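Local coordinates for carbohydrate binding protein, putative, cpb33A (Cellvibrio japonicus, PDB 5FJQ) that acts, through the copper-binding domain described here, as a lytic polysaccharide monooxygenase important for efficient utilization of chitin, at residues F105-T110 and I155-Q160; L127-G132 and H142-P147. All coordinates share one frame; numbering follows the deposited sequence.

Contact 1: F105-T110 and I155-Q160; sequences FRYYIT and IYSIWQ
Two antiparallel strands of the beta-sandwich in the lytic polysaccharide monooxygenase domain pair here, F105 to I109 against I155 to W159, beside the copper site. R106 and I158 form one hydrogen-bonded pair, R106 N to I158 O at 2.8 Å and I158 N to R106 O at 2.7 Å. Y108 and Y156 form the next hydrogen-bonded pair, Y156 N to Y108 O at 3.0 Å. In the non-hydrogen-bonded pair between them, S157 lies over one face of the Y107 ring. Its OG, anti to the backbone N (chi1 -173°), sits 3.2 Å from Y107 CZ and gives a weak bond to R106 O, while W94 NE1 is its stronger partner. I155 CG2 comes to the edge of the same ring, 3.9 Å from Y107 CD2. At the end nearest the metal, F105 and W159 run side by side and stack face to face, the phenyl ring on the five-membered ring with planes 23° apart; the spacing modelled there is too tight to be trusted in detail. On the face bearing R106 and Y108, I158 CD1 reaches Y108 CE1 at 4.1 Å. T102 OG1 pairs with W159 NE1, and the W159 side chain lies about 4 Å from that of the copper ligand H100. Strand 102-109 has strand 126-130 on its other edge; strand 152-161 is flanked by 169-178, on which Y156 and I158 pack, while F105, Y107 and I155 face strand 139-146 of the second sheet.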
loop_
_atom_site.group_PDB
_atom_site.type_symbol
_atom_site.label_atom_id
_atom_site.label_comp_id
_atom_site.label_asym_id
_atom_site.label_seq_id
_atom_site.Cartn_x
_atom_site.Cartn_y
_atom_site.Cartn_z
ATOM N N PHE A 105 11.098 4.565 3.688
ATOM C CA PHE A 105 9.943 3.684 3.400
ATOM C C PHE A 105 9.480 3.196 4.748
ATOM O O PHE A 105 10.299 2.569 5.533
ATOM C CB PHE A 105 10.307 2.460 2.509
ATOM C CG PHE A 105 10.685 2.833 1.076
ATOM C CD1 PHE A 105 11.975 3.263 0.770
ATOM C CD2 PHE A 105 9.722 2.842 0.057
ATOM C CE1 PHE A 105 12.352 3.637 -0.545
ATOM C CE2 PHE A 105 10.087 3.212 -1.244
ATOM C CZ PHE A 105 11.383 3.639 -1.541
ATOM N N ARG A 106 8.185 3.345 5.006
ATOM C CA ARG A 106 7.619 2.813 6.227
ATOM C C ARG A 106 6.516 1.806 5.989
ATOM O O ARG A 106 5.718 1.934 5.036
ATOM C CB ARG A 106 7.016 3.937 7.123
ATOM C CG ARG A 106 8.065 4.733 7.841
ATOM C CD ARG A 106 7.413 5.873 8.617
ATOM N NE ARG A 106 8.499 6.648 9.219
ATOM C CZ ARG A 106 8.381 7.884 9.716
ATOM N NH1 ARG A 106 7.240 8.527 9.614
ATOM N NH2 ARG A 106 9.439 8.514 10.225
ATOM N N TYR A 107 6.489 0.805 6.876
ATOM C CA TYR A 107 5.389 -0.122 6.893
ATOM C C TYR A 107 4.600 -0.104 8.177
ATOM O O TYR A 107 5.192 -0.094 9.307
ATOM C CB TYR A 107 5.881 -1.544 6.645
ATOM C CG TYR A 107 6.588 -1.663 5.317
ATOM C CD1 TYR A 107 7.795 -0.996 5.094
ATOM C CD2 TYR A 107 6.034 -2.395 4.284
ATOM C CE1 TYR A 107 8.481 -1.123 3.884
ATOM C CE2 TYR A 107 6.709 -2.558 3.067
ATOM C CZ TYR A 107 7.875 -1.861 2.862
ATOM O OH TYR A 107 8.486 -1.973 1.683
ATOM N N TYR A 108 3.290 -0.304 7.990
ATOM C CA TYR A 108 2.313 -0.393 9.111
ATOM C C TYR A 108 1.509 -1.638 8.903
ATOM O O TYR A 108 1.522 -2.235 7.785
ATOM C CB TYR A 108 1.368 0.825 9.135
ATOM C CG TYR A 108 2.097 2.114 9.268
ATOM C CD1 TYR A 108 2.839 2.664 8.184
ATOM C CD2 TYR A 108 2.034 2.830 10.481
ATOM C CE1 TYR A 108 3.533 3.857 8.347
ATOM C CE2 TYR A 108 2.704 4.007 10.619
ATOM C CZ TYR A 108 3.418 4.515 9.589
ATOM O OH TYR A 108 4.050 5.660 9.847
ATOM N N ILE A 109 0.805 -2.030 9.958
ATOM C CA ILE A 109 -0.086 -3.201 9.931
ATOM C C ILE A 109 -1.292 -2.974 10.834
ATOM O O ILE A 109 -1.204 -2.198 11.804
ATOM C CB ILE A 109 0.632 -4.541 10.291
ATOM C CG1 ILE A 109 -0.293 -5.723 9.937
ATOM C CG2 ILE A 109 1.049 -4.570 11.776
ATOM C CD1 ILE A 109 0.385 -7.096 9.860
ATOM N N THR A 110 -2.429 -3.566 10.424
ATOM C CA THR A 110 -3.608 -3.794 11.215
ATOM C C THR A 110 -3.356 -4.631 12.503
ATOM O O THR A 110 -2.407 -5.439 12.603
ATOM C CB THR A 110 -4.660 -4.462 10.337
ATOM O OG1 THR A 110 -4.022 -5.423 9.492
ATOM C CG2 THR A 110 -5.294 -3.410 9.374
ATOM N N ILE A 155 -1.343 -4.499 5.229
ATOM C CA ILE A 155 -0.107 -3.767 5.409
ATOM C C ILE A 155 -0.159 -2.487 4.571
ATOM O O ILE A 155 -0.582 -2.507 3.398
ATOM C CB ILE A 155 1.131 -4.596 5.066
ATOM C CG1 ILE A 155 1.327 -5.664 6.174
ATOM C CG2 ILE A 155 2.345 -3.657 4.912
ATOM C CD1 ILE A 155 2.184 -6.792 5.745
ATOM N N TYR A 156 0.260 -1.384 5.192
ATOM C CA TYR A 156 0.345 -0.118 4.515
ATOM C C TYR A 156 1.807 0.269 4.458
ATOM O O TYR A 156 2.412 0.509 5.499
ATOM C CB TYR A 156 -0.442 0.905 5.332
ATOM C CG TYR A 156 -0.873 2.113 4.560
ATOM C CD1 TYR A 156 -1.462 1.993 3.303
ATOM C CD2 TYR A 156 -0.688 3.425 5.097
ATOM C CE1 TYR A 156 -1.859 3.141 2.599
ATOM C CE2 TYR A 156 -1.103 4.581 4.407
ATOM C CZ TYR A 156 -1.703 4.440 3.171
ATOM O OH TYR A 156 -2.082 5.613 2.518
ATOM N N SER A 157 2.416 0.213 3.264
ATOM C CA SER A 157 3.705 0.876 3.055
ATOM C C SER A 157 3.613 2.285 2.492
ATOM O O SER A 157 2.784 2.596 1.593
ATOM C CB SER A 157 4.585 0.003 2.115
ATOM O OG SER A 157 5.900 0.524 2.011
ATOM N N ILE A 158 4.495 3.171 2.977
ATOM C CA ILE A 158 4.465 4.547 2.576
ATOM C C ILE A 158 5.870 4.944 2.229
ATOM O O ILE A 158 6.850 4.682 2.997
ATOM C CB ILE A 158 4.088 5.505 3.742
ATOM C CG1 ILE A 158 2.689 5.228 4.283
ATOM C CG2 ILE A 158 4.253 6.966 3.304
ATOM C CD1 ILE A 158 2.199 6.288 5.278
ATOM N N TRP A 159 5.993 5.550 1.061
ATOM C CA TRP A 159 7.273 6.037 0.563
ATOM C C TRP A 159 7.301 7.536 0.628
ATOM O O TRP A 159 6.533 8.206 -0.122
ATOM C CB TRP A 159 7.487 5.538 -0.891
ATOM C CG TRP A 159 8.759 6.026 -1.496
ATOM C CD1 TRP A 159 9.820 6.601 -0.843
ATOM C CD2 TRP A 159 9.134 5.957 -2.892
ATOM N NE1 TRP A 159 10.834 6.921 -1.762
ATOM C CE2 TRP A 159 10.416 6.568 -3.017
ATOM C CE3 TRP A 159 8.467 5.546 -4.048
ATOM C CZ2 TRP A 159 11.087 6.684 -4.244
ATOM C CZ3 TRP A 159 9.156 5.635 -5.301
ATOM C CH2 TRP A 159 10.438 6.234 -5.378
ATOM N N GLN A 160 8.174 8.066 1.495
ATOM C CA GLN A 160 8.337 9.514 1.649
ATOM C C GLN A 160 9.635 9.919 0.876
ATOM O O GLN A 160 10.751 9.512 1.236
ATOM C CB GLN A 160 8.332 9.974 3.161
ATOM C CG GLN A 160 8.609 11.470 3.398
ATOM C CD GLN A 160 7.508 12.377 2.936
ATOM O OE1 GLN A 160 6.403 12.442 3.549
ATOM N NE2 GLN A 160 7.807 13.153 1.904
#

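Contact 2: L127-G132 and H142-P147; sequences LIHDSG and HNVILP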
loop_
_atom_site.group_PDB
_atom_site.type_symbol
_atom_site.label_atom_id
_atom_site.label_comp_id
_atom_site.label_asym_id
_atom_site.label_seq_id
_atom_site.Cartn_x
_atom_site.Cartn_y
_atom_site.Cartn_z
ATOM N N LEU A 127 3.007 1.113 13.421
ATOM C CA LEU A 127 4.333 1.031 12.746
ATOM C C LEU A 127 5.121 -0.288 12.917
ATOM O O LEU A 127 5.461 -0.721 14.035
ATOM C CB LEU A 127 5.260 2.150 13.202
ATOM C CG LEU A 127 6.547 2.364 12.405
ATOM C CD1 LEU A 127 6.276 2.908 10.973
ATOM C CD2 LEU A 127 7.454 3.319 13.167
ATOM N N ILE A 128 5.500 -0.912 11.796
ATOM C CA ILE A 128 6.215 -2.125 11.938
ATOM C C ILE A 128 7.630 -2.084 11.306
ATOM O O ILE A 128 8.466 -2.955 11.601
ATOM C CB ILE A 128 5.371 -3.387 11.633
ATOM C CG1 ILE A 128 4.831 -3.428 10.176
ATOM C CG2 ILE A 128 4.329 -3.600 12.772
ATOM C CD1 ILE A 128 4.569 -4.851 9.669
ATOM N N HIS A 129 7.874 -1.048 10.496
ATOM C CA HIS A 129 9.169 -0.896 9.863
ATOM C C HIS A 129 9.427 0.530 9.389
ATOM O O HIS A 129 8.525 1.209 8.811
ATOM C CB HIS A 129 9.322 -1.896 8.667
ATOM C CG HIS A 129 10.693 -1.919 8.069
ATOM N ND1 HIS A 129 11.720 -2.675 8.607
ATOM C CD2 HIS A 129 11.231 -1.253 7.010
ATOM C CE1 HIS A 129 12.816 -2.498 7.889
ATOM N NE2 HIS A 129 12.547 -1.650 6.912
ATOM N N ASP A 130 10.694 0.925 9.498
ATOM C CA ASP A 130 11.160 2.212 8.974
ATOM C C ASP A 130 12.528 1.975 8.367
ATOM O O ASP A 130 13.504 1.469 9.023
ATOM C CB ASP A 130 11.146 3.284 10.081
ATOM C CG ASP A 130 11.499 4.669 9.591
ATOM O OD1 ASP A 130 12.233 4.853 8.626
ATOM O OD2 ASP A 130 11.030 5.623 10.195
ATOM N N SER A 131 12.611 2.276 7.078
ATOM C CA SER A 131 13.787 1.901 6.384
ATOM C C SER A 131 14.851 2.980 6.487
ATOM O O SER A 131 15.931 2.777 6.078
ATOM C CB SER A 131 13.492 1.614 4.933
ATOM O OG SER A 131 13.431 2.823 4.206
ATOM N N GLY A 132 14.561 4.139 7.036
ATOM C CA GLY A 132 15.584 5.167 6.987
ATOM C C GLY A 132 15.749 5.704 5.564
ATOM O O GLY A 132 15.204 5.106 4.595
ATOM N N HIS A 142 12.926 -4.010 1.656
ATOM C CA HIS A 142 12.840 -3.845 3.086
ATOM C C HIS A 142 12.463 -5.198 3.689
ATOM O O HIS A 142 11.463 -5.777 3.356
ATOM C CB HIS A 142 11.813 -2.750 3.350
ATOM C CG HIS A 142 12.061 -1.528 2.529
ATOM N ND1 HIS A 142 11.193 -1.101 1.541
ATOM C CD2 HIS A 142 13.105 -0.673 2.507
ATOM C CE1 HIS A 142 11.695 -0.030 0.951
ATOM N NE2 HIS A 142 12.838 0.273 1.539
ATOM N N ASN A 143 13.338 -5.734 4.541
ATOM C CA ASN A 143 12.996 -6.928 5.234
ATOM C C ASN A 143 12.211 -6.668 6.511
ATOM O O ASN A 143 12.843 -6.516 7.561
ATOM C CB ASN A 143 14.268 -7.573 5.689
ATOM C CG ASN A 143 14.548 -8.851 4.953
ATOM O OD1 ASN A 143 14.603 -8.866 3.698
ATOM N ND2 ASN A 143 14.727 -9.942 5.720
ATOM N N VAL A 144 10.891 -6.723 6.437
ATOM C CA VAL A 144 9.990 -6.142 7.470
ATOM C C VAL A 144 9.798 -7.256 8.430
ATOM O O VAL A 144 9.659 -8.418 7.983
ATOM C CB VAL A 144 8.627 -5.763 6.839
ATOM C CG1 VAL A 144 7.615 -5.248 7.876
ATOM C CG2 VAL A 144 8.868 -4.732 5.758
ATOM N N ILE A 145 9.881 -6.991 9.742
ATOM C CA ILE A 145 9.611 -8.083 10.649
ATOM C C ILE A 145 8.096 -8.085 10.965
ATOM O O ILE A 145 7.563 -7.146 11.601
ATOM C CB ILE A 145 10.523 -8.094 11.926
ATOM C CG1 ILE A 145 12.032 -8.018 11.610
ATOM C CG2 ILE A 145 10.140 -9.194 12.915
ATOM C CD1 ILE A 145 12.579 -8.898 10.489
ATOM N N LEU A 146 7.386 -9.115 10.508
ATOM C CA LEU A 146 5.928 -9.214 10.746
ATOM C C LEU A 146 5.699 -9.654 12.171
ATOM O O LEU A 146 6.328 -10.654 12.635
ATOM C CB LEU A 146 5.270 -10.181 9.771
ATOM C CG LEU A 146 5.524 -9.792 8.322
ATOM C CD1 LEU A 146 5.271 -11.001 7.400
ATOM C CD2 LEU A 146 4.745 -8.559 7.891
ATOM N N PRO A 147 4.845 -8.905 12.904
ATOM C CA PRO A 147 4.566 -9.295 14.278
ATOM C C PRO A 147 3.654 -10.524 14.329
ATOM O O PRO A 147 3.091 -10.925 13.294
ATOM C CB PRO A 147 3.847 -8.060 14.852
ATOM C CG PRO A 147 3.082 -7.493 13.667
ATOM C CD PRO A 147 3.988 -7.769 12.457
HETATM O O HOH W 1 10.707 -4.298 10.703
HETATM O O HOH W 2 8.380 -4.955 13.424
#
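I128 pushes the end of its side chain against apolar groups on the facing strand and the residue after it: CD1 lies 3.6 Å from V144 CG1, and L146 CD2 and P147 CD each lie 4.1 Å from it. The side chain crosses those of V144 and P147 at about right angles. CG1 of I128 stands between the backbone N and the carbonyl carbon (chi1 61°), which carries CD1 across toward V144. H129 also turns toward the facing strand, because I128 and H129 together oppose Y107 in a classic beta bulge. The H129 CB meets V144 CG1 at 3.8 Å, V144 CG2 lies over one face of the imidazole, and NE2 comes to 3.8 Å from H142 CB. Farther along, S131 CB touches H142 CD2 at 3.4 Å. At the end of the strand, D130 OD1 accepts from G132 N in an Asx turn; OD2 is held by R106.

No direct hydrogen bond joins the segments, whose strands belong to the two different sheets, run 158° apart in direction and approach no closer than 6.3 Å between axes. Two waters span the gap instead. The first donates to I128 O, accepts from I145 N and lies in the plane of the H129 ring, at its edge, 2.8 Å from ND1; the second links I128 O to I145 O. I128 O is thus gripped by two waters. H142 ND1 bonds to Y107 OH, so that imidazole is tied to the neighbouring sheet as well. The contact as a whole has the chemistry of a sandwich margin: apolar contact at the I128 end, the H129 imidazole set against H142 CB and held at ND1 by a water, and water doing the bridging that backbone bonds do inside a sheet.

Overall arrangement
Followed from the N terminus, the chain enters contact 1 on strand 102-109, after strand 88-96. It then turns back as strand 126-130, pairing with one edge of that strand through backbone bonds such as Y107 O to I128 N. Next it crosses to the second sheet as strand 139-146, and contact 2 closes this short loop of nine residues. Finally it returns as strand 152-161 to the other edge of 102-109, closing contact 1 around everything between, so contact 2 is nested inside contact 1. Contact 1 pairs two strands within one sheet; contact 2 ties that sheet to its partner, and F105 packing on H142 joins the two.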